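Local coordinates for protein 2-C-methyl-D-erythritol 2,4-cyclodiphosphate synthase (Francisella tularensis subsp. tularensis, PDB 3RE3) that probably catalyses formation of 2-C-methyl-D-erythritol 2,4-cyclodiphosphate with release of CMP, a step of the non-mevalonate route to isoprenoid precursors, at residues A[44-49]-A[120-125]; A[56-61]-A[88-93]. All coordinates share one frame; numbering follows the deposited sequence. Where two conformers were deposited one is given.

Interaction 1: A[44-49]-A[120-125]. With POP (pyrophosphate 2-), chain E.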
loop_
_atom_site.group_PDB
_atom_site.type_symbol
_atom_site.label_atom_id
_atom_site.label_comp_id
_atom_site.label_asym_id
_atom_site.label_seq_id
_atom_site.Cartn_x
_atom_site.Cartn_y
_atom_site.Cartn_z
ATOM N N ASP A 44 -13.347 12.903 4.929
ATOM C CA ASP A 44 -12.045 12.874 5.577
ATOM C C ASP A 44 -11.270 11.659 5.049
ATOM O O ASP A 44 -11.578 10.512 5.356
ATOM C CB ASP A 44 -12.252 12.768 7.085
ATOM C CG ASP A 44 -10.953 12.694 7.869
ATOM O OD1 ASP A 44 -9.914 12.251 7.330
ATOM O OD2 ASP A 44 -10.989 13.073 9.054
ATOM N N VAL A 45 -10.234 11.923 4.271
ATOM C CA VAL A 45 -9.531 10.859 3.566
ATOM C C VAL A 45 -8.893 9.839 4.528
ATOM O O VAL A 45 -8.880 8.636 4.248
ATOM C CB VAL A 45 -8.514 11.435 2.534
ATOM C CG1 VAL A 45 -7.353 12.114 3.229
ATOM C CG2 VAL A 45 -8.020 10.366 1.595
ATOM N N LEU A 46 -8.374 10.308 5.659
ATOM C CA LEU A 46 -7.704 9.403 6.592
ATOM C C LEU A 46 -8.694 8.524 7.347
ATOM O O LEU A 46 -8.546 7.310 7.397
ATOM C CB LEU A 46 -6.793 10.160 7.564
ATOM C CG LEU A 46 -5.919 9.239 8.418
ATOM C CD1 LEU A 46 -4.792 9.968 9.128
ATOM C CD2 LEU A 46 -6.772 8.530 9.429
ATOM N N ILE A 47 -9.706 9.138 7.941
ATOM C CA ILE A 47 -10.661 8.358 8.695
ATOM C C ILE A 47 -11.335 7.360 7.756
ATOM O O ILE A 47 -11.729 6.267 8.154
ATOM C CB ILE A 47 -11.679 9.248 9.413
ATOM C CG1 ILE A 47 -10.981 10.001 10.544
ATOM C CG2 ILE A 47 -12.844 8.419 9.947
ATOM C CD1 ILE A 47 -11.922 10.650 11.529
ATOM N N HIS A 48 -11.463 7.746 6.501
ATOM C CA HIS A 48 -12.052 6.862 5.512
ATOM C C HIS A 48 -11.174 5.625 5.274
ATOM O O HIS A 48 -11.639 4.496 5.424
ATOM C CB HIS A 48 -12.296 7.619 4.203
ATOM C CG HIS A 48 -13.132 6.866 3.216
ATOM N ND1 HIS A 48 -14.241 7.412 2.613
ATOM C CD2 HIS A 48 -13.008 5.613 2.716
ATOM C CE1 HIS A 48 -14.774 6.525 1.790
ATOM N NE2 HIS A 48 -14.046 5.427 1.836
ATOM N N ALA A 49 -9.907 5.831 4.929
ATOM C CA ALA A 49 -9.020 4.704 4.711
ATOM C C ALA A 49 -8.929 3.859 6.000
ATOM O O ALA A 49 -8.835 2.630 5.961
ATOM C CB ALA A 49 -7.654 5.191 4.286
ATOM N N ALA A 120 -4.126 12.178 18.600
ATOM C CA ALA A 120 -4.804 12.286 19.883
ATOM C C ALA A 120 -6.301 12.125 19.675
ATOM O O ALA A 120 -6.985 11.397 20.402
ATOM C CB ALA A 120 -4.501 13.624 20.525
ATOM N N CYS A 121 -6.791 12.815 18.664
ATOM C CA CYS A 121 -8.190 12.769 18.292
ATOM C C CYS A 121 -8.657 11.341 18.041
ATOM O O CYS A 121 -9.671 10.917 18.575
ATOM C CB CYS A 121 -8.420 13.623 17.036
ATOM S SG CYS A 121 -10.033 13.444 16.284
ATOM N N LEU A 122 -7.924 10.605 17.216
ATOM C CA LEU A 122 -8.368 9.278 16.830
ATOM C C LEU A 122 -8.096 8.239 17.921
ATOM O O LEU A 122 -8.912 7.352 18.152
ATOM C CB LEU A 122 -7.728 8.852 15.510
ATOM C CG LEU A 122 -7.663 9.846 14.343
ATOM C CD1 LEU A 122 -6.758 9.274 13.266
ATOM C CD2 LEU A 122 -9.026 10.196 13.770
ATOM N N ALA A 123 -6.950 8.339 18.579
ATOM C CA ALA A 123 -6.659 7.442 19.685
ATOM C C ALA A 123 -7.778 7.532 20.719
ATOM O O ALA A 123 -8.138 6.539 21.351
ATOM C CB ALA A 123 -5.323 7.784 20.333
ATOM N N ASN A 124 -8.299 8.739 20.900
ATOM C CA ASN A 124 -9.347 8.966 21.871
ATOM C C ASN A 124 -10.616 8.246 21.470
ATOM O O ASN A 124 -11.174 7.482 22.245
ATOM C CB ASN A 124 -9.613 10.459 22.046
ATOM C CG ASN A 124 -10.570 10.749 23.183
ATOM O OD1 ASN A 124 -10.196 10.691 24.347
ATOM N ND2 ASN A 124 -11.810 11.057 22.851
ATOM N N ILE A 125 -11.068 8.488 20.249
ATOM C CA ILE A 125 -12.317 7.888 19.778
ATOM C C ILE A 125 -12.207 6.368 19.814
ATOM O O ILE A 125 -13.158 5.667 20.147
ATOM C CB ILE A 125 -12.670 8.301 18.345
ATOM C CG1 ILE A 125 -12.984 9.791 18.284
ATOM C CG2 ILE A 125 -13.856 7.486 17.839
ATOM C CD1 ILE A 125 -12.431 10.462 17.053
HETATM P P1 POP E . -13.246 8.697 -1.683
HETATM O O1 POP E . -13.611 7.374 -1.049
HETATM O O2 POP E . -12.299 8.444 -2.835
HETATM O O3 POP E . -14.499 9.363 -2.199
HETATM O O POP E . -12.540 9.650 -0.583
HETATM P P2 POP E . -13.301 10.820 0.238
HETATM O O4 POP E . -12.458 11.168 1.441
HETATM O O5 POP E . -13.488 12.048 -0.626
HETATM O O6 POP E . -14.646 10.332 0.728
#
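L122 meets L46 and I47 through its two methyl branches, and the contact across the helices is wholly apolar. One branch, CD1, lies 3.9 Å from L46 CD2. The other, CD2, packs against the far part of I47, 3.7 Å from its CD1, with I47 CG1 close behind. I47 carries CG1 beside its backbone N (chi1 -70°), and an extended chi2 then carries CD1 out to L122. In the YgbB-family fold both helices, 45-57 and 115-126, lie over the mixed beta-sheet; L83 of helix 79-92 touches I47 and L122 alike, while L122 also rests on I133 of the sheet. Hydrogen bonding belongs to the start of the first helix, where D44 is the N-cap. Its OD1 accepts a nearly straight bond from I47 N (3.2 Å), arriving from above the carboxylate plane, and a weak one from L46 N. On the pyrophosphate side, O1 of the ligand sits over one face of the H48 ring, 3.2 Å from H48 CE1. Ligand O4 lies 3.6 Å from V45 CA, so the anion borders the flank of the helix start.

Interaction 2: A[56-61]-A[88-93]; sequences GALGLG and KMLDKK. With NA (sodium ion), chain F.
K93 folds its side chain along L58 and L60, which flank the glycine of a Schellman motif. That motif ends helix 45-57: G59 leaves the helix with a phi of 68°, and its N bonds back to G56 O. The K93 side chain points toward this corner. Its CB is 4.4 Å from L58 CD1, and CG comes to 4.2 Å from the same methyl, the two chains running past one another head to tail. A bend at chi2 turns CD away from that methyl, and a further bend at chi3 sets CE 4.3 Å from L60 CD2. Chi4 then swings NZ back toward the turn, where it stands 4.0 Å from L58 O, a proximity that is not a hydrogen bond but would probably be electrostatically favourable. While K93 is exposed, L58 and L90 are buried, and the other methyl of L58 serves this inner side: CD2 meets L90 CD1 at 4.1 Å, the two leucines crossing at about a right angle. L90 reaches it with CG anti to the backbone N (chi1 -175°), and both leucines also touch Y95 and L160, the latter on strand 151-161 of the sheet. The corner also borders the second subunit of the trimer: OD1 of N134 of the second subunit accepts a hydrogen bond from G61 N. G56 O, already the acceptor for G59 N at 3.0 Å, lies 2.9 Å from a sodium ion that is also bound by OD1 of N99 of that subunit.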
loop_
_atom_site.group_PDB
_atom_site.type_symbol
_atom_site.label_atom_id
_atom_site.label_comp_id
_atom_site.label_asym_id
_atom_site.label_seq_id
_atom_site.Cartn_x
_atom_site.Cartn_y
_atom_site.Cartn_z
ATOM N N GLY A 56 -11.873 -4.019 6.753
ATOM C CA GLY A 56 -11.090 -4.933 5.949
ATOM C C GLY A 56 -10.560 -6.087 6.783
ATOM O O GLY A 56 -10.775 -7.249 6.469
ATOM N N ALA A 57 -9.861 -5.755 7.856
ATOM C CA ALA A 57 -9.329 -6.773 8.756
ATOM C C ALA A 57 -10.393 -7.774 9.233
ATOM O O ALA A 57 -10.110 -8.953 9.358
ATOM C CB ALA A 57 -8.643 -6.109 9.949
ATOM N N LEU A 58 -11.617 -7.296 9.446
ATOM C CA LEU A 58 -12.726 -8.117 9.924
ATOM C C LEU A 58 -13.512 -8.887 8.844
ATOM O O LEU A 58 -14.483 -9.549 9.180
ATOM C CB LEU A 58 -13.729 -7.240 10.685
ATOM C CG LEU A 58 -13.278 -6.339 11.837
ATOM C CD1 LEU A 58 -14.457 -5.577 12.418
ATOM C CD2 LEU A 58 -12.593 -7.132 12.931
ATOM N N GLY A 59 -13.143 -8.765 7.567
ATOM C CA GLY A 59 -13.883 -9.415 6.493
ATOM C C GLY A 59 -15.269 -8.821 6.291
ATOM O O GLY A 59 -16.178 -9.452 5.758
ATOM N N LEU A 60 -15.410 -7.573 6.708
ATOM C CA LEU A 60 -16.653 -6.806 6.609
ATOM C C LEU A 60 -16.822 -5.944 5.355
ATOM O O LEU A 60 -17.752 -5.148 5.289
ATOM C CB LEU A 60 -16.902 -5.997 7.868
ATOM C CG LEU A 60 -17.027 -6.966 9.042
ATOM C CD1 LEU A 60 -17.398 -6.247 10.323
ATOM C CD2 LEU A 60 -18.058 -8.025 8.708
ATOM N N GLY A 61 -15.934 -6.093 4.371
ATOM C CA GLY A 61 -15.953 -5.245 3.185
ATOM C C GLY A 61 -15.452 -3.822 3.362
ATOM O O GLY A 61 -14.281 -3.621 3.684
ATOM N N LYS A 88 -17.627 0.451 17.606
ATOM C CA LYS A 88 -18.648 -0.448 18.120
ATOM C C LYS A 88 -18.669 -1.770 17.353
ATOM O O LYS A 88 -18.703 -2.842 17.956
ATOM C CB LYS A 88 -20.032 0.191 18.038
ATOM C CG LYS A 88 -20.313 1.328 19.012
ATOM C CD LYS A 88 -21.759 1.794 18.818
ATOM C CE LYS A 88 -21.985 3.252 19.218
ATOM N NZ LYS A 88 -23.403 3.676 18.978
HETATM N N MSE A 89 -18.677 -1.705 16.026
HETATM C CA MSE A 89 -18.655 -2.926 15.221
HETATM C C MSE A 89 -17.463 -3.770 15.628
HETATM O O MSE A 89 -17.572 -4.981 15.794
HETATM C CB MSE A 89 -18.598 -2.605 13.732
HETATM C CG MSE A 89 -19.772 -1.759 13.260
HETATM SE SE MSE A 89 -19.888 -1.480 11.318
HETATM C CE MSE A 89 -21.788 -1.023 11.218
ATOM N N LEU A 90 -16.328 -3.113 15.812
ATOM C CA LEU A 90 -15.132 -3.788 16.288
ATOM C C LEU A 90 -15.378 -4.554 17.602
ATOM O O LEU A 90 -14.943 -5.699 17.751
ATOM C CB LEU A 90 -13.986 -2.787 16.423
ATOM C CG LEU A 90 -12.597 -3.286 16.808
ATOM C CD1 LEU A 90 -12.051 -4.269 15.792
ATOM C CD2 LEU A 90 -11.673 -2.101 16.942
ATOM N N ASP A 91 -16.076 -3.939 18.552
ATOM C CA ASP A 91 -16.324 -4.604 19.834
ATOM C C ASP A 91 -17.274 -5.792 19.689
ATOM O O ASP A 91 -17.065 -6.835 20.302
ATOM C CB ASP A 91 -16.837 -3.617 20.890
ATOM C CG ASP A 91 -15.804 -2.546 21.249
ATOM O OD1 ASP A 91 -14.649 -2.643 20.780
ATOM O OD2 ASP A 91 -16.147 -1.612 22.012
ATOM N N LYS A 92 -18.311 -5.638 18.874
ATOM C CA LYS A 92 -19.272 -6.716 18.637
ATOM C C LYS A 92 -18.608 -7.933 18.013
ATOM O O LYS A 92 -19.052 -9.053 18.220
ATOM C CB LYS A 92 -20.422 -6.257 17.730
ATOM C CG LYS A 92 -21.214 -5.052 18.233
ATOM C CD LYS A 92 -22.091 -5.402 19.426
ATOM C CE LYS A 92 -23.208 -4.377 19.624
ATOM N NZ LYS A 92 -24.271 -4.482 18.579
ATOM N N LYS A 93 -17.562 -7.720 17.226
ATOM C CA LYS A 93 -16.840 -8.844 16.638
ATOM C C LYS A 93 -15.772 -9.318 17.603
ATOM O O LYS A 93 -15.113 -10.317 17.356
ATOM C CB LYS A 93 -16.198 -8.473 15.294
ATOM C CG LYS A 93 -17.172 -8.266 14.131
ATOM C CD LYS A 93 -18.090 -9.470 13.904
ATOM C CE LYS A 93 -18.010 -10.013 12.476
ATOM N NZ LYS A 93 -16.747 -10.769 12.194
HETATM NA NA NA F . -9.925 -10.000 5.968
#

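In the fold
Both interactions use helix 45-57, at its two ends: interaction 1 sets its first turns against helix 115-126, and interaction 2 joins the turn that leaves its C-terminal end to helix 79-92 and the K93 that follows. Their centres are 16 Å apart and they do not touch, but helix 79-92 borders interaction 1 and supplies one side of interaction 2. Interaction 1 is small and fully buried near the middle of the chain, made by aliphatic side-chain carbons alone, with pyrophosphate at the flank of its helix start. Interaction 2 lies farther out and buries more surface; it combines a leucine pair with an exposed lysine chain and adjoins the subunit interface and its sodium ion.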